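Hypothetical protein HI1333 (Haemophilus influenzae, PDB 1JO0) probably binds RNA through its single CRM (CRS1/YhbY) domain, although its precise cellular role is not established. Local coordinates at residues K6-L11 with A73-I78; H43-K48 with R86-A91. All blocks are in the same frame, centred on the assembly; numbering follows the deposited sequence. Where two conformers were deposited one is given.

Contact 1 (K6-L11 with A73-I78)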
ATOM      1  N   LYS A   6      -5.159  15.420   5.781  1.00 23.28           N
ATOM      2  CA  LYS A   6      -4.173  16.165   5.010  1.00 21.69           C
ATOM      3  C   LYS A   6      -2.964  15.290   4.694  1.00 21.44           C
ATOM      4  O   LYS A   6      -2.450  15.404   3.567  1.00 21.72           O
ATOM      5  CB  LYS A   6      -3.688  17.391   5.775  0.73 23.09           C
ATOM      6  CG  LYS A   6      -4.726  18.507   5.751  0.73 22.49           C
ATOM      7  CD  LYS A   6      -4.378  19.559   6.812  0.73 24.68           C
ATOM      8  CE  LYS A   6      -5.206  20.808   6.544  0.73 26.98           C
ATOM      9  NZ  LYS A   6      -4.902  21.812   7.596  0.73 33.80           N
ATOM     10  N   GLN A   7      -2.516  14.459   5.616  1.00 20.96           N
ATOM     11  CA  GLN A   7      -1.401  13.551   5.322  1.00 21.55           C
ATOM     12  C   GLN A   7      -1.728  12.535   4.248  1.00 20.91           C
ATOM     13  O   GLN A   7      -0.961  12.238   3.347  1.00 19.90           O
ATOM     14  CB  GLN A   7      -1.002  12.829   6.620  1.00 22.46           C
ATOM     15  CG  GLN A   7      -0.262  13.762   7.557  1.00 23.12           C
ATOM     16  CD  GLN A   7      -0.077  13.172   8.934  1.00 23.73           C
ATOM     17  OE1 GLN A   7      -0.821  12.276   9.348  1.00 26.75           O
ATOM     18  NE2 GLN A   7       0.904  13.651   9.674  1.00 33.37           N
ATOM     19  N   LYS A   8      -2.942  11.997   4.377  1.00 20.65           N
ATOM     20  CA  LYS A   8      -3.393  11.029   3.386  1.00 20.85           C
ATOM     21  C   LYS A   8      -3.454  11.655   2.003  1.00 19.97           C
ATOM     22  O   LYS A   8      -3.036  11.072   0.997  1.00 19.86           O
ATOM     23  CB  LYS A   8      -4.746  10.498   3.884  1.00 23.33           C
ATOM     24  CG  LYS A   8      -5.257   9.281   3.249  1.00 29.84           C
ATOM     25  CD  LYS A   8      -6.423   8.609   3.977  1.00 35.36           C
ATOM     26  CE  LYS A   8      -6.978   7.402   3.286  1.00 41.06           C
ATOM     27  NZ  LYS A   8      -8.414   7.042   3.384  1.00 54.82           N
ATOM     28  N   GLN A   9      -3.969  12.894   1.930  1.00 19.51           N
ATOM     29  CA  GLN A   9      -4.071  13.548   0.640  1.00 20.28           C
ATOM     30  C   GLN A   9      -2.700  13.857   0.079  1.00 18.71           C
ATOM     31  O   GLN A   9      -2.456  13.714  -1.117  1.00 19.62           O
ATOM     32  CB  GLN A   9      -4.859  14.843   0.786  1.00 22.80           C
ATOM     33  CG  GLN A   9      -4.844  15.746  -0.435  1.00 25.16           C
ATOM     34  CD  GLN A   9      -5.423  14.945  -1.589  1.00 26.06           C
ATOM     35  OE1 GLN A   9      -6.447  14.253  -1.416  1.00 30.22           O
ATOM     36  NE2 GLN A   9      -4.728  14.987  -2.712  1.00 32.78           N
ATOM     37  N   PHE A  10      -1.757  14.293   0.921  1.00 18.63           N
ATOM     38  CA  PHE A  10      -0.401  14.526   0.476  1.00 18.14           C
ATOM     39  C   PHE A  10       0.146  13.265  -0.197  1.00 18.10           C
ATOM     40  O   PHE A  10       0.761  13.314  -1.267  1.00 18.32           O
ATOM     41  CB  PHE A  10       0.514  14.922   1.661  1.00 19.43           C
ATOM     42  CG  PHE A  10       1.976  14.944   1.260  1.00 19.59           C
ATOM     43  CD1 PHE A  10       2.528  15.983   0.546  1.00 23.61           C
ATOM     44  CD2 PHE A  10       2.781  13.863   1.652  1.00 18.80           C
ATOM     45  CE1 PHE A  10       3.882  15.947   0.207  1.00 28.17           C
ATOM     46  CE2 PHE A  10       4.113  13.844   1.295  1.00 21.53           C
ATOM     47  CZ  PHE A  10       4.667  14.885   0.587  1.00 25.61           C
ATOM     48  N   LEU A  11      -0.007  12.110   0.452  1.00 17.15           N
ATOM     49  CA  LEU A  11       0.531  10.874  -0.083  1.00 16.46           C
ATOM     50  C   LEU A  11      -0.201  10.404  -1.333  1.00 16.67           C
ATOM     51  O   LEU A  11       0.431   9.870  -2.225  1.00 17.77           O
ATOM     52  CB  LEU A  11       0.462   9.809   1.017  1.00 16.84           C
ATOM     53  CG  LEU A  11       1.352  10.067   2.240  1.00 16.63           C
ATOM     54  CD1 LEU A  11       1.008   9.097   3.336  1.00 18.88           C
ATOM     55  CD2 LEU A  11       2.834   9.988   1.856  1.00 17.93           C
ATOM     56  N   ALA A  73      -1.045   2.031   6.563  1.00 16.01           N
ATOM     57  CA  ALA A  73      -2.221   2.812   6.292  1.00 16.86           C
ATOM     58  C   ALA A  73      -2.675   2.666   4.850  1.00 16.00           C
ATOM     59  O   ALA A  73      -1.873   2.712   3.932  1.00 16.52           O
ATOM     60  CB  ALA A  73      -2.007   4.302   6.574  1.00 20.86           C
ATOM     61  N   GLN A  74      -3.989   2.587   4.651  1.00 18.18           N
ATOM     62  CA  GLN A  74      -4.573   2.713   3.317  1.00 17.92           C
ATOM     63  C   GLN A  74      -4.657   4.173   2.942  1.00 19.86           C
ATOM     64  O   GLN A  74      -5.305   4.979   3.618  1.00 27.63           O
ATOM     65  CB  GLN A  74      -5.971   2.145   3.356  1.00 21.33           C
ATOM     66  CG  GLN A  74      -6.089   0.735   3.830  1.00 27.51           C
ATOM     67  CD  GLN A  74      -7.500   0.288   4.157  1.00 31.76           C
ATOM     68  OE1 GLN A  74      -7.841  -0.119   5.289  1.00 45.88           O
ATOM     69  NE2 GLN A  74      -8.309   0.375   3.107  1.00 29.71           N
ATOM     70  N   VAL A  75      -3.971   4.520   1.864  1.00 17.32           N
ATOM     71  CA  VAL A  75      -4.025   5.857   1.348  1.00 18.06           C
ATOM     72  C   VAL A  75      -5.135   6.018   0.312  1.00 18.34           C
ATOM     73  O   VAL A  75      -5.826   7.031   0.375  1.00 22.10           O
ATOM     74  CB  VAL A  75      -2.665   6.262   0.775  1.00 16.45           C
ATOM     75  CG1 VAL A  75      -2.714   7.608   0.066  1.00 21.03           C
ATOM     76  CG2 VAL A  75      -1.588   6.227   1.886  1.00 18.73           C
ATOM     77  N   GLN A  76      -5.298   5.066  -0.588  1.00 18.47           N
ATOM     78  CA  GLN A  76      -6.225   5.145  -1.694  1.00 19.65           C
ATOM     79  C   GLN A  76      -6.440   3.723  -2.212  1.00 18.29           C
ATOM     80  O   GLN A  76      -5.501   2.969  -2.312  1.00 19.50           O
ATOM     81  CB  GLN A  76      -5.687   6.011  -2.822  1.00 21.35           C
ATOM     82  CG  GLN A  76      -6.567   6.224  -4.023  1.00 24.44           C
ATOM     83  CD  GLN A  76      -5.936   7.145  -5.059  1.00 24.41           C
ATOM     84  OE1 GLN A  76      -4.711   7.200  -5.236  1.00 30.07           O
ATOM     85  NE2 GLN A  76      -6.771   7.906  -5.728  1.00 36.25           N
ATOM     86  N   THR A  77      -7.665   3.418  -2.523  1.00 23.75           N
ATOM     87  CA  THR A  77      -8.037   2.270  -3.281  1.00 32.87           C
ATOM     88  C   THR A  77      -8.765   2.765  -4.540  1.00 33.87           C
ATOM     89  O   THR A  77      -9.768   3.429  -4.364  1.00 45.00           O
ATOM     90  CB  THR A  77      -9.130   1.456  -2.555  1.00 45.31           C
ATOM     91  OG1 THR A  77      -8.676   1.144  -1.245  1.00 55.70           O
ATOM     92  CG2 THR A  77      -9.418   0.210  -3.379  1.00 43.51           C
ATOM     93  N   ILE A  78      -8.253   2.540  -5.714  1.00 36.42           N
ATOM     94  CA  ILE A  78      -8.944   2.980  -6.917  1.00 45.64           C
ATOM     95  C   ILE A  78      -8.672   1.908  -7.950  1.00 42.09           C
ATOM     96  O   ILE A  78      -7.517   1.630  -8.279  1.00 39.94           O
ATOM     97  CB  ILE A  78      -8.452   4.345  -7.435  1.00 47.09           C
ATOM     98  CG1 ILE A  78      -6.953   4.305  -7.698  1.00 49.91           C
ATOM     99  CG2 ILE A  78      -8.895   5.429  -6.480  1.00 57.79           C
ATOM    100  CD1 ILE A  78      -6.201   5.579  -7.944  1.00 66.96           C
TER
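Val75 carries the apolar part of this contact, presenting its two methyl groups to different parts of helix 5-15. Val75 CG1 lies 3.6 Å from Lys8 O and 4.0 Å from Leu11 CB, so it meets both the helix backbone and the root of a side chain. Val75 CG2 approaches the end of the leucine, 4.1 Å from Leu11 CD1, and the two side chains cross at about a right angle. Lys8 reaches across to the strand backbone instead. With CG anti to the backbone N (chi1 -165°) and CD and CE continuing outward, the chain end comes up to the carbonyl oxygens of two successive residues, Gln74 and Val75. Lys8 CE comes to 3.0 Å from Gln74 O, tight enough that the exact placement of this exposed, bent end is doubtful. That both Gln74 O and Val75 O face the lysine follows from the helical backbone angles of Val75: Val75 and Gln76 both pair with Val83 in a classic beta bulge on strand 73-78. Further out, Val83 and Tyr85 of the adjoining strand support Val75, while Leu11 also touches Leu3, Leu95 and Tyr85. The axes of 6-11 and 73-78 come within 8.0 Å and cross at -53°. Gln74 touches helix 56-70 on the other side, so an edge strand is sandwiched between helices, as expected of the layered alpha/beta fold of CRM domains.

Contact 2 (H43-K48 with R86-A91)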
ATOM      1  N   HIS A  43      11.667  -0.125   2.216  1.00 17.71           N
ATOM      2  CA  HIS A  43      12.529   0.753   1.430  1.00 18.19           C
ATOM      3  C   HIS A  43      11.838   2.043   1.026  1.00 18.11           C
ATOM      4  O   HIS A  43      12.483   3.091   0.975  1.00 18.69           O
ATOM      5  CB  HIS A  43      13.031   0.046   0.172  1.00 21.01           C
ATOM      6  CG  HIS A  43      14.017  -1.036   0.538  1.00 26.87           C
ATOM      7  ND1 HIS A  43      15.236  -0.741   1.053  1.00 30.91           N
ATOM      8  CD2 HIS A  43      13.894  -2.378   0.535  1.00 27.97           C
ATOM      9  CE1 HIS A  43      15.882  -1.858   1.311  1.00 33.65           C
ATOM     10  NE2 HIS A  43      15.087  -2.881   1.004  1.00 28.98           N
ATOM     11  N   HIS A  44      10.530   1.972   0.702  1.00 16.52           N
ATOM     12  CA  HIS A  44       9.899   3.102   0.040  1.00 15.63           C
ATOM     13  C   HIS A  44       8.924   3.905   0.906  1.00 14.79           C
ATOM     14  O   HIS A  44       8.666   5.062   0.532  1.00 16.03           O
ATOM     15  CB  HIS A  44       9.105   2.627  -1.192  1.00 16.10           C
ATOM     16  CG  HIS A  44      10.009   1.964  -2.175  1.00 20.78           C
ATOM     17  ND1 HIS A  44      10.944   2.672  -2.887  1.00 23.05           N
ATOM     18  CD2 HIS A  44      10.088   0.676  -2.569  1.00 26.58           C
ATOM     19  CE1 HIS A  44      11.595   1.839  -3.705  1.00 28.20           C
ATOM     20  NE2 HIS A  44      11.083   0.625  -3.529  1.00 28.77           N
ATOM     21  N   GLU A  45       8.379   3.312   1.943  1.00 15.56           N
ATOM     22  CA  GLU A  45       7.365   3.887   2.849  1.00 14.51           C
ATOM     23  C   GLU A  45       6.015   3.994   2.144  1.00 14.24           C
ATOM     24  O   GLU A  45       5.019   3.440   2.654  1.00 15.20           O
ATOM     25  CB  GLU A  45       7.791   5.264   3.401  1.00 16.19           C
ATOM     26  CG  GLU A  45       9.012   5.194   4.287  1.00 20.96           C
ATOM     27  CD  GLU A  45       9.321   6.592   4.822  1.00 23.13           C
ATOM     28  OE1 GLU A  45       9.539   7.500   4.006  1.00 22.55           O
ATOM     29  OE2 GLU A  45       9.325   6.798   6.057  1.00 35.69           O
ATOM     30  N   LEU A  46       5.932   4.681   1.028  1.00 14.84           N
ATOM     31  CA  LEU A  46       4.739   4.861   0.184  1.00 13.47           C
ATOM     32  C   LEU A  46       4.832   3.922  -0.993  1.00 13.60           C
ATOM     33  O   LEU A  46       5.809   4.000  -1.737  1.00 16.01           O
ATOM     34  CB  LEU A  46       4.638   6.278  -0.330  1.00 14.88           C
ATOM     35  CG  LEU A  46       3.443   6.611  -1.231  1.00 14.37           C
ATOM     36  CD1 LEU A  46       2.125   6.422  -0.492  1.00 16.23           C
ATOM     37  CD2 LEU A  46       3.586   8.012  -1.761  1.00 17.29           C
ATOM     38  N   ILE A  47       3.850   3.040  -1.139  1.00 14.05           N
ATOM     39  CA  ILE A  47       3.881   2.032  -2.196  1.00 14.33           C
ATOM     40  C   ILE A  47       2.515   1.908  -2.887  1.00 14.33           C
ATOM     41  O   ILE A  47       1.465   2.166  -2.278  1.00 14.83           O
ATOM     42  CB  ILE A  47       4.336   0.641  -1.677  1.00 15.38           C
ATOM     43  CG1 ILE A  47       3.305  -0.013  -0.754  1.00 15.66           C
ATOM     44  CG2 ILE A  47       5.720   0.759  -1.029  1.00 19.00           C
ATOM     45  CD1 ILE A  47       3.658  -1.452  -0.442  1.00 18.56           C
ATOM     46  N   LYS A  48       2.602   1.419  -4.107  1.00 15.78           N
ATOM     47  CA  LYS A  48       1.433   0.977  -4.879  1.00 15.57           C
ATOM     48  C   LYS A  48       1.527  -0.522  -5.125  1.00 15.93           C
ATOM     49  O   LYS A  48       2.531  -1.024  -5.559  1.00 17.03           O
ATOM     50  CB  LYS A  48       1.423   1.668  -6.212  1.00 19.48           C
ATOM     51  CG  LYS A  48       0.757   2.992  -6.273  1.00 26.53           C
ATOM     52  CD  LYS A  48       0.658   3.430  -7.760  1.00 28.68           C
ATOM     53  CE  LYS A  48       0.012   4.750  -7.791  1.00 23.20           C
ATOM     54  NZ  LYS A  48       0.156   5.340  -9.129  1.00 20.19           N
ATOM     55  N   ARG A  86       3.641   3.191   5.266  1.00 14.31           N
ATOM     56  CA  ARG A  86       4.054   2.930   6.639  1.00 14.64           C
ATOM     57  C   ARG A  86       5.354   3.708   6.913  1.00 14.71           C
ATOM     58  O   ARG A  86       6.254   3.600   6.065  1.00 15.44           O
ATOM     59  CB  ARG A  86       4.300   1.458   6.872  1.00 15.01           C
ATOM     60  CG  ARG A  86       4.499   1.070   8.323  1.00 16.89           C
ATOM     61  CD  ARG A  86       4.661  -0.421   8.475  1.00 17.08           C
ATOM     62  NE  ARG A  86       5.898  -0.938   7.932  1.00 18.28           N
ATOM     63  CZ  ARG A  86       6.149  -2.211   7.654  1.00 17.90           C
ATOM     64  NH1 ARG A  86       5.225  -3.158   7.823  1.00 18.74           N
ATOM     65  NH2 ARG A  86       7.355  -2.512   7.177  1.00 21.05           N
ATOM     66  N   PRO A  87       5.449   4.443   8.000  1.00 15.33           N
ATOM     67  CA  PRO A  87       6.665   5.223   8.231  1.00 15.72           C
ATOM     68  C   PRO A  87       7.844   4.325   8.584  1.00 17.81           C
ATOM     69  O   PRO A  87       7.682   3.283   9.194  1.00 20.99           O
ATOM     70  CB  PRO A  87       6.265   6.129   9.401  1.00 18.11           C
ATOM     71  CG  PRO A  87       5.231   5.334  10.140  1.00 17.20           C
ATOM     72  CD  PRO A  87       4.461   4.612   9.069  1.00 16.66           C
ATOM     73  N   SER A  88       9.030   4.823   8.204  1.00 19.47           N
ATOM     74  CA  SER A  88      10.329   4.216   8.425  1.00 19.65           C
ATOM     75  C   SER A  88      11.017   4.875   9.604  1.00 17.03           C
ATOM     76  O   SER A  88      10.795   6.042   9.876  1.00 18.92           O
ATOM     77  CB  SER A  88      11.240   4.411   7.166  1.00 23.34           C
ATOM     78  OG  SER A  88      12.504   3.894   7.345  1.00 28.82           O
ATOM     79  N   GLU A  89      11.907   4.168  10.245  1.00 20.08           N
ATOM     80  CA  GLU A  89      12.801   4.716  11.240  1.00 21.98           C
ATOM     81  C   GLU A  89      13.782   5.685  10.622  1.00 23.34           C
ATOM     82  O   GLU A  89      14.297   6.509  11.386  1.00 29.79           O
ATOM     83  CB  GLU A  89      13.587   3.618  12.000  1.00 25.28           C
ATOM     84  CG  GLU A  89      12.618   2.640  12.625  1.00 37.51           C
ATOM     85  CD  GLU A  89      13.221   1.692  13.625  1.00 51.65           C
ATOM     86  OE1 GLU A  89      12.489   1.227  14.532  1.00 67.12           O
ATOM     87  OE2 GLU A  89      14.436   1.444  13.453  1.00 72.41           O
ATOM     88  N   GLU A  90      13.993   5.605   9.324  1.00 23.16           N
ATOM     89  CA  GLU A  90      14.822   6.631   8.692  1.00 29.40           C
ATOM     90  C   GLU A  90      13.915   7.192   7.587  1.00 24.11           C
ATOM     91  O   GLU A  90      13.924   6.700   6.473  1.00 27.55           O
ATOM     92  CB  GLU A  90      16.181   6.194   8.137  1.00 33.53           C
ATOM     93  CG  GLU A  90      17.123   7.351   7.849  1.00 51.85           C
ATOM     94  CD  GLU A  90      18.542   7.030   7.468  1.00 59.27           C
ATOM     95  OE1 GLU A  90      18.762   6.232   6.518  1.00 78.78           O
ATOM     96  OE2 GLU A  90      19.506   7.568   8.086  1.00 64.52           O
ATOM     97  N   ALA A  91      13.092   8.154   7.913  1.00 23.51           N
ATOM     98  CA  ALA A  91      12.147   8.742   6.979  1.00 20.04           C
ATOM     99  C   ALA A  91      12.819   9.110   5.670  1.00 18.44           C
ATOM    100  O   ALA A  91      13.797   9.828   5.627  1.00 23.24           O
ATOM    101  CB  ALA A  91      11.447   9.986   7.484  1.00 23.72           C
TER
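Glu45 meets Arg86 through its backbone and Ser88 through its carboxylate, and nearly all of the tight packing here is its work. Arg86 N donates to Glu45 O at 3.0 Å, the donor tilted 28° from the carbonyl plane, and Glu45 CA makes a CA-H...O contact of 3.4 Å with Arg86 O. The side chain then follows the second backbone: CG stands beside the backbone N (chi1 -65°), the chain stays extended beyond it, and Glu45 CG passes 3.6 Å from Arg86 O. At the chain end Glu45 OE2 uses its anti lone pair to accept from Ser88 N at 2.9 Å. OE1 accepts from the backbone N of both Lys92 and Ile93, so three amides grip a buried carboxylate, which probably stabilises its negative charge and fixes its rotation. Glu45, with positive phi, turns the chain from helix 31-44 into strand 46-51; its bond to Arg86 prolongs the antiparallel pairing of that strand with 81-85, where Ile47 pairs with Leu84. Beyond this grip the contact thins out. Ala91 comes to the carboxylate mainly through its CA, 3.5 Å from Glu45 OE2, with CB farther away, and Pro87 lies exposed at the margin. The turn at Ser88 is closed internally, Glu90 N donating to Ser88 OG at 3.0 Å in an ST turn, while the side chains of Glu89 and Glu90 are exposed. The Arg86 guanidinium is turned off to other partners, donating to Thr70 O and forming a salt bridge with Glu38.

How the contacts relate
The two contacts lie about 13 Å apart, centre to centre, and reach the same four-stranded mixed sheet. Contact 1 sits at one of its edge strands, 73-78, whereas contact 2 lies where the inner strands 46-51 and 81-85 meet the helix before the one and the loop after the other. Along the chain their segments alternate: 6-11, 43-48, 73-78, 86-91. They touch directly where Leu11 O approaches Leu46 CD2 at 3.7 Å, helix 5-15 bridging from the edge strand to strand 46-51. Together they tie the N-terminal helix and the segment leading to the C-terminus into a single compact domain.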